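Local coordinates for mandelate racemase/muconate lactonizing protein (Alicyclobacillus acidocaldarius LAA1, PDB 3QLD), which is of unknown function but belongs to the enolase superfamily, pairing an N-terminal domain with a C-terminal barrel-type domain, at residues H9-P14 against Q333-E338; V138-T143 against Y320-G325. All blocks are in the same frame, centred on the assembly; numbering follows the deposited sequence.

Contact 1 (H9-P14 against Q333-E338); sequences HRLSLP and QDVLKE
L13 on strand 3-15 faces the irregular loop 333-338 across a wide backbone spacing, L13 CA lying 7.6 Å from D334 CA, so the gap is bridged mainly by side chains. V335 points at the strand and offers one branch: its CG1, beside the backbone N (chi1 -45°) and anti to the carbonyl carbon, receives a methyl group from each of two leucines. L11 CD2 comes to 3.8 Å from V335 CG1, and L13 CD2 reaches the same CG1 at 4.1 Å, with the L13 side chain set at about a right angle to that of V335. L13 CD2 also lies 4.1 Å from D334 OD1, an apolar methyl beside a carboxylate that is occupied elsewhere. Within the loop, D334 OD1 accepts from V335 N at 2.7 Å, the donor standing above the carboxylate plane and 39° out of it. The same OD1 takes the backbone N of G303, while OD2 bonds S327 OG, so both oxygens are held. Q333 NE2 donates to D334 O at 3.0 Å, almost straight (171°), lying in the carbonyl plane on a lone pair. These bonds probably hold the loop in the shape that turns V335 to the strand. T302 touches L13, D334 and V335; F368 touches L13, P14 and Q333. The arrangement is a buried interdomain contact of the enolase-superfamily fold, joining the N-terminal domain's antiparallel sheet to a barrel-domain loop.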
ATOM      1  N   HIS A   9      17.345   0.250 -15.163  1.00 25.45           N
ATOM      2  CA  HIS A   9      17.427  -0.858 -16.035  1.00 26.26           C
ATOM      3  C   HIS A   9      16.325  -1.833 -15.663  1.00 26.13           C
ATOM      4  O   HIS A   9      16.319  -2.346 -14.558  1.00 25.37           O
ATOM      5  CB  HIS A   9      18.736  -1.614 -15.755  1.00 26.87           C
ATOM      6  CG  HIS A   9      19.960  -0.768 -15.898  1.00 27.41           C
ATOM      7  ND1 HIS A   9      20.581  -0.588 -17.124  1.00 30.15           N
ATOM      8  CD2 HIS A   9      20.671  -0.046 -14.994  1.00 29.48           C
ATOM      9  CE1 HIS A   9      21.641   0.199 -16.961  1.00 28.35           C
ATOM     10  NE2 HIS A   9      21.705   0.562 -15.683  1.00 30.71           N
ATOM     11  N   ARG A  10      15.473  -2.165 -16.615  1.00 26.38           N
ATOM     12  CA  ARG A  10      14.497  -3.250 -16.461  1.00 25.39           C
ATOM     13  C   ARG A  10      15.017  -4.554 -17.041  1.00 28.03           C
ATOM     14  O   ARG A  10      15.332  -4.642 -18.243  1.00 27.99           O
ATOM     15  CB  ARG A  10      13.138  -2.879 -17.098  1.00 25.07           C
ATOM     16  CG  ARG A  10      12.039  -3.721 -16.471  1.00 25.83           C
ATOM     17  CD  ARG A  10      10.730  -3.357 -17.151  1.00 33.08           C
ATOM     18  NE  ARG A  10       9.731  -4.305 -16.737  1.00 31.94           N
ATOM     19  CZ  ARG A  10       8.464  -3.974 -16.562  1.00 34.20           C
ATOM     20  NH1 ARG A  10       7.600  -4.893 -16.135  1.00 33.36           N
ATOM     21  NH2 ARG A  10       8.113  -2.719 -16.782  1.00 31.24           N
ATOM     22  N   LEU A  11      15.129  -5.567 -16.190  1.00 27.13           N
ATOM     23  CA  LEU A  11      15.799  -6.780 -16.528  1.00 28.38           C
ATOM     24  C   LEU A  11      14.823  -7.946 -16.565  1.00 29.25           C
ATOM     25  O   LEU A  11      13.797  -7.964 -15.842  1.00 27.30           O
ATOM     26  CB  LEU A  11      16.896  -7.071 -15.500  1.00 29.97           C
ATOM     27  CG  LEU A  11      18.315  -6.549 -15.737  1.00 33.33           C
ATOM     28  CD1 LEU A  11      18.389  -5.099 -16.044  1.00 35.50           C
ATOM     29  CD2 LEU A  11      19.227  -6.909 -14.574  1.00 33.60           C
ATOM     30  N   SER A  12      15.140  -8.926 -17.408  1.00 28.13           N
ATOM     31  CA  SER A  12      14.436 -10.193 -17.378  1.00 30.90           C
ATOM     32  C   SER A  12      15.502 -11.294 -17.377  1.00 32.12           C
ATOM     33  O   SER A  12      16.200 -11.429 -18.373  1.00 31.77           O
ATOM     34  CB  SER A  12      13.563 -10.344 -18.594  1.00 32.28           C
ATOM     35  OG  SER A  12      12.861 -11.587 -18.495  1.00 37.50           O
ATOM     36  N   LEU A  13      15.636 -12.042 -16.268  1.00 31.42           N
ATOM     37  CA  LEU A  13      16.702 -13.069 -16.135  1.00 32.91           C
ATOM     38  C   LEU A  13      16.135 -14.501 -16.230  1.00 32.84           C
ATOM     39  O   LEU A  13      15.271 -14.889 -15.445  1.00 34.12           O
ATOM     40  CB  LEU A  13      17.456 -12.941 -14.795  1.00 33.12           C
ATOM     41  CG  LEU A  13      18.518 -11.872 -14.531  1.00 35.41           C
ATOM     42  CD1 LEU A  13      17.836 -10.528 -14.378  1.00 35.41           C
ATOM     43  CD2 LEU A  13      19.256 -12.218 -13.254  1.00 38.26           C
ATOM     44  N   PRO A  14      16.636 -15.310 -17.161  1.00 34.18           N
ATOM     45  CA  PRO A  14      16.126 -16.676 -17.148  1.00 34.14           C
ATOM     46  C   PRO A  14      16.510 -17.435 -15.863  1.00 35.08           C
ATOM     47  O   PRO A  14      17.647 -17.342 -15.369  1.00 34.08           O
ATOM     48  CB  PRO A  14      16.799 -17.320 -18.358  1.00 34.00           C
ATOM     49  CG  PRO A  14      17.080 -16.192 -19.267  1.00 34.12           C
ATOM     50  CD  PRO A  14      17.500 -15.074 -18.329  1.00 34.75           C
ATOM     51  N   GLN A 333      23.085 -17.519 -15.203  1.00 38.90           N
ATOM     52  CA  GLN A 333      23.889 -16.333 -15.379  1.00 38.25           C
ATOM     53  C   GLN A 333      23.195 -15.169 -14.655  1.00 37.51           C
ATOM     54  O   GLN A 333      22.047 -14.828 -14.987  1.00 36.34           O
ATOM     55  CB  GLN A 333      23.982 -16.008 -16.876  1.00 38.96           C
ATOM     56  CG  GLN A 333      24.561 -14.636 -17.169  1.00 38.86           C
ATOM     57  CD  GLN A 333      26.058 -14.630 -17.032  1.00 45.38           C
ATOM     58  OE1 GLN A 333      26.761 -15.284 -17.829  1.00 48.50           O
ATOM     59  NE2 GLN A 333      26.569 -13.920 -16.014  1.00 42.98           N
ATOM     60  N   ASP A 334      23.920 -14.584 -13.706  1.00 36.28           N
ATOM     61  CA  ASP A 334      23.488 -13.480 -12.838  1.00 35.12           C
ATOM     62  C   ASP A 334      24.207 -12.175 -13.260  1.00 34.26           C
ATOM     63  O   ASP A 334      24.983 -12.177 -14.216  1.00 34.53           O
ATOM     64  CB  ASP A 334      23.835 -13.888 -11.384  1.00 35.84           C
ATOM     65  CG  ASP A 334      23.045 -13.114 -10.314  1.00 34.96           C
ATOM     66  OD1 ASP A 334      22.385 -12.146 -10.658  1.00 34.15           O
ATOM     67  OD2 ASP A 334      23.139 -13.463  -9.104  1.00 34.00           O
ATOM     68  N   VAL A 335      23.954 -11.066 -12.583  1.00 31.55           N
ATOM     69  CA  VAL A 335      24.477  -9.764 -13.000  1.00 31.24           C
ATOM     70  C   VAL A 335      25.821  -9.361 -12.353  1.00 30.54           C
ATOM     71  O   VAL A 335      26.274  -8.218 -12.476  1.00 30.40           O
ATOM     72  CB  VAL A 335      23.404  -8.665 -12.767  1.00 31.37           C
ATOM     73  CG1 VAL A 335      22.049  -9.169 -13.283  1.00 33.74           C
ATOM     74  CG2 VAL A 335      23.296  -8.367 -11.281  1.00 32.64           C
ATOM     75  N   LEU A 336      26.468 -10.320 -11.717  1.00 31.80           N
ATOM     76  CA  LEU A 336      27.795 -10.105 -11.115  1.00 31.11           C
ATOM     77  C   LEU A 336      28.863 -10.857 -11.894  1.00 32.63           C
ATOM     78  O   LEU A 336      28.591 -11.888 -12.454  1.00 33.49           O
ATOM     79  CB  LEU A 336      27.818 -10.570  -9.659  1.00 31.80           C
ATOM     80  CG  LEU A 336      26.746  -9.938  -8.727  1.00 29.57           C
ATOM     81  CD1 LEU A 336      26.946 -10.533  -7.329  1.00 27.12           C
ATOM     82  CD2 LEU A 336      26.928  -8.433  -8.695  1.00 28.61           C
ATOM     83  N   LYS A 337      30.063 -10.304 -11.960  1.00 35.35           N
ATOM     84  CA  LYS A 337      31.185 -10.965 -12.676  1.00 36.54           C
ATOM     85  C   LYS A 337      31.486 -12.328 -12.012  1.00 36.61           C
ATOM     86  O   LYS A 337      31.728 -13.345 -12.667  1.00 36.73           O
ATOM     87  CB  LYS A 337      32.423 -10.049 -12.650  1.00 37.46           C
ATOM     88  CG  LYS A 337      32.269  -8.647 -13.288  1.00 38.49           C
ATOM     89  CD  LYS A 337      33.409  -7.694 -12.785  1.00 38.96           C
ATOM     90  CE  LYS A 337      33.422  -6.338 -13.546  1.00 42.74           C
ATOM     91  NZ  LYS A 337      34.374  -5.322 -12.926  1.00 45.55           N
ATOM     92  N   GLU A 338      31.383 -12.333 -10.698  1.00 38.23           N
ATOM     93  CA  GLU A 338      31.615 -13.486  -9.822  1.00 39.71           C
ATOM     94  C   GLU A 338      30.380 -13.818  -8.960  1.00 39.73           C
ATOM     95  O   GLU A 338      30.065 -13.018  -8.048  1.00 39.14           O
ATOM     96  CB  GLU A 338      32.737 -13.116  -8.850  1.00 40.86           C
ATOM     97  CG  GLU A 338      34.110 -12.958  -9.552  1.00 47.31           C
ATOM     98  CD  GLU A 338      34.554 -14.297 -10.095  1.00 54.15           C
ATOM     99  OE1 GLU A 338      34.862 -15.175  -9.243  1.00 56.40           O
ATOM    100  OE2 GLU A 338      34.510 -14.491 -11.344  1.00 56.85           O
TER

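Contact 2 (V138-T143 against Y320-G325); sequences VEVSAT and YATDLG
A water bridges S141, T143 and D323: it donates to D323 OD1 at 2.5 Å and hydrogen-bonds S141 OG and T143 OG1. The serine hydroxyl reaches it because OG is anti to the backbone N (chi1 178°). D323 OD1 also faces R167 and OD2 meets K169 in salt bridges, so this carboxylate joins the water to the neighbouring strand 167-171. Alongside, the two chains head the same general way and meet in a single parallel-type bridge of V140 with T322. E139 O accepts T322 N at 2.9 Å, in the carbonyl plane; T322 O accepts S141 N at 2.6 Å, nearly straight at 170°. Each oxygen also receives a CA-H contact, from A321 and V140 respectively. T322 OG1 accepts L324 N at 3.0 Å, an ST turn that bends the loop after the bridge, and also bonds V296 O; T322 CG2 meets V138 CG2 at 3.9 Å. V140 CG1 rests 3.8 Å from G325 CA, near L324 O, a buried carbonyl that has no polar partner in the model. Two backbone bonds and a carboxylate shared by a water and two basic side chains thus join 320-325 to strand 137-144, consistent with the closing of the barrel.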
ATOM      1  N   VAL A 138      27.532 -15.334   7.590  1.00 32.76           N
ATOM      2  CA  VAL A 138      26.132 -15.593   7.935  1.00 32.67           C
ATOM      3  C   VAL A 138      25.753 -16.994   7.508  1.00 31.78           C
ATOM      4  O   VAL A 138      26.238 -17.495   6.470  1.00 34.16           O
ATOM      5  CB  VAL A 138      25.172 -14.537   7.310  1.00 30.56           C
ATOM      6  CG1 VAL A 138      25.569 -13.074   7.768  1.00 33.05           C
ATOM      7  CG2 VAL A 138      25.243 -14.628   5.804  1.00 32.64           C
ATOM      8  N   GLU A 139      24.900 -17.658   8.295  1.00 31.52           N
ATOM      9  CA  GLU A 139      24.457 -18.978   7.907  1.00 31.57           C
ATOM     10  C   GLU A 139      23.207 -18.870   7.037  1.00 32.33           C
ATOM     11  O   GLU A 139      22.482 -17.902   7.173  1.00 32.35           O
ATOM     12  CB  GLU A 139      24.034 -19.807   9.084  1.00 32.92           C
ATOM     13  CG  GLU A 139      24.888 -19.750  10.331  1.00 41.53           C
ATOM     14  CD  GLU A 139      24.279 -20.667  11.394  1.00 46.87           C
ATOM     15  OE1 GLU A 139      23.222 -20.302  11.983  1.00 50.80           O
ATOM     16  OE2 GLU A 139      24.839 -21.754  11.611  1.00 49.46           O
ATOM     17  N   VAL A 140      22.925 -19.909   6.250  1.00 31.18           N
ATOM     18  CA  VAL A 140      21.979 -19.837   5.129  1.00 32.38           C
ATOM     19  C   VAL A 140      20.958 -20.949   5.352  1.00 32.03           C
ATOM     20  O   VAL A 140      21.359 -22.041   5.727  1.00 32.86           O
ATOM     21  CB  VAL A 140      22.723 -20.065   3.773  1.00 31.88           C
ATOM     22  CG1 VAL A 140      21.706 -20.145   2.650  1.00 33.15           C
ATOM     23  CG2 VAL A 140      23.749 -18.965   3.521  1.00 32.99           C
ATOM     24  N   SER A 141      19.656 -20.668   5.168  1.00 29.99           N
ATOM     25  CA  SER A 141      18.574 -21.680   5.235  1.00 29.86           C
ATOM     26  C   SER A 141      18.116 -22.199   3.879  1.00 30.36           C
ATOM     27  O   SER A 141      18.239 -21.497   2.893  1.00 29.36           O
ATOM     28  CB  SER A 141      17.341 -20.987   5.930  1.00 30.16           C
ATOM     29  OG  SER A 141      16.175 -21.844   6.040  1.00 29.71           O
ATOM     30  N   ALA A 142      17.488 -23.369   3.841  1.00 30.96           N
ATOM     31  CA  ALA A 142      16.834 -23.862   2.653  1.00 33.02           C
ATOM     32  C   ALA A 142      15.305 -24.012   2.804  1.00 32.93           C
ATOM     33  O   ALA A 142      14.805 -24.635   3.755  1.00 32.63           O
ATOM     34  CB  ALA A 142      17.465 -25.269   2.225  1.00 34.21           C
ATOM     35  N   THR A 143      14.551 -23.449   1.853  1.00 33.28           N
ATOM     36  CA  THR A 143      13.090 -23.597   1.838  1.00 33.18           C
ATOM     37  C   THR A 143      12.669 -24.814   1.041  1.00 33.22           C
ATOM     38  O   THR A 143      13.114 -25.004  -0.100  1.00 32.09           O
ATOM     39  CB  THR A 143      12.442 -22.346   1.222  1.00 33.75           C
ATOM     40  OG1 THR A 143      12.982 -21.211   1.901  1.00 34.00           O
ATOM     41  CG2 THR A 143      10.900 -22.392   1.369  1.00 36.15           C
ATOM     42  N   TYR A 320      19.176 -15.227  13.377  1.00 35.25           N
ATOM     43  CA  TYR A 320      18.921 -16.472  12.663  1.00 32.99           C
ATOM     44  C   TYR A 320      19.473 -16.368  11.227  1.00 31.36           C
ATOM     45  O   TYR A 320      19.875 -15.260  10.757  1.00 31.43           O
ATOM     46  CB  TYR A 320      17.426 -16.832  12.632  1.00 32.38           C
ATOM     47  CG  TYR A 320      16.749 -16.934  14.013  1.00 35.45           C
ATOM     48  CD1 TYR A 320      17.466 -17.345  15.157  1.00 39.94           C
ATOM     49  CD2 TYR A 320      15.367 -16.650  14.161  1.00 36.00           C
ATOM     50  CE1 TYR A 320      16.837 -17.456  16.426  1.00 40.92           C
ATOM     51  CE2 TYR A 320      14.733 -16.765  15.413  1.00 38.64           C
ATOM     52  CZ  TYR A 320      15.474 -17.170  16.537  1.00 41.62           C
ATOM     53  OH  TYR A 320      14.835 -17.276  17.766  1.00 41.97           O
ATOM     54  N   ALA A 321      19.488 -17.532  10.596  1.00 29.58           N
ATOM     55  CA  ALA A 321      19.995 -17.784   9.263  1.00 29.44           C
ATOM     56  C   ALA A 321      19.188 -16.978   8.267  1.00 30.24           C
ATOM     57  O   ALA A 321      17.973 -16.727   8.479  1.00 27.47           O
ATOM     58  CB  ALA A 321      19.832 -19.271   8.919  1.00 28.22           C
ATOM     59  N   THR A 322      19.873 -16.623   7.174  1.00 31.41           N
ATOM     60  CA  THR A 322      19.254 -15.974   6.005  1.00 29.01           C
ATOM     61  C   THR A 322      18.686 -16.946   4.993  1.00 28.49           C
ATOM     62  O   THR A 322      19.131 -18.110   4.882  1.00 27.50           O
ATOM     63  CB  THR A 322      20.206 -14.895   5.373  1.00 29.75           C
ATOM     64  OG1 THR A 322      19.522 -14.212   4.288  1.00 26.59           O
ATOM     65  CG2 THR A 322      21.550 -15.557   4.831  1.00 28.35           C
ATOM     66  N   ASP A 323      17.607 -16.537   4.301  1.00 25.87           N
ATOM     67  CA  ASP A 323      17.141 -17.283   3.162  1.00 29.24           C
ATOM     68  C   ASP A 323      17.981 -16.981   1.878  1.00 27.14           C
ATOM     69  O   ASP A 323      17.683 -17.522   0.845  1.00 27.73           O
ATOM     70  CB  ASP A 323      15.657 -16.956   2.854  1.00 28.22           C
ATOM     71  CG  ASP A 323      14.650 -17.735   3.740  1.00 33.24           C
ATOM     72  OD1 ASP A 323      15.053 -18.581   4.583  1.00 31.67           O
ATOM     73  OD2 ASP A 323      13.426 -17.493   3.567  1.00 32.44           O
ATOM     74  N   LEU A 324      18.922 -16.042   1.934  1.00 27.66           N
ATOM     75  CA  LEU A 324      19.636 -15.571   0.732  1.00 27.79           C
ATOM     76  C   LEU A 324      20.764 -16.558   0.519  1.00 29.62           C
ATOM     77  O   LEU A 324      21.680 -16.568   1.305  1.00 29.62           O
ATOM     78  CB  LEU A 324      20.240 -14.183   0.967  1.00 25.40           C
ATOM     79  CG  LEU A 324      19.210 -13.029   1.115  1.00 27.70           C
ATOM     80  CD1 LEU A 324      19.900 -11.764   1.548  1.00 27.95           C
ATOM     81  CD2 LEU A 324      18.503 -12.789  -0.235  1.00 27.49           C
ATOM     82  N   GLY A 325      20.634 -17.408  -0.498  1.00 32.01           N
ATOM     83  CA  GLY A 325      21.560 -18.478  -0.777  1.00 33.26           C
ATOM     84  C   GLY A 325      22.410 -18.170  -1.994  1.00 32.61           C
ATOM     85  O   GLY A 325      22.358 -17.075  -2.541  1.00 32.07           O
TER
HETATM   86  O   HOH W   1      14.800 -20.987   3.896  1.00 38.26           O

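How the contacts relate
The second segments of both contacts belong to the same connection between helix 303-313 and strand 347-349, with seven residues between them. Contact 2 is nested inside the chain loop that contact 1 closes; their centres lie 21 Å apart and their nearest atoms about 8 Å, without touching. Contact 2, its centre about 12 Å from that of the chain, joins 320-325 to strand 137-144, while the backbone of D323 also hydrogen-bonds that of V296 in strand 293-296, consistent with closure of the barrel. Contact 1, with its centre about 17 Å away from that of the chain, ties the onward loop to the N-terminal domain. In this superfamily the active site generally lies where these two domains meet.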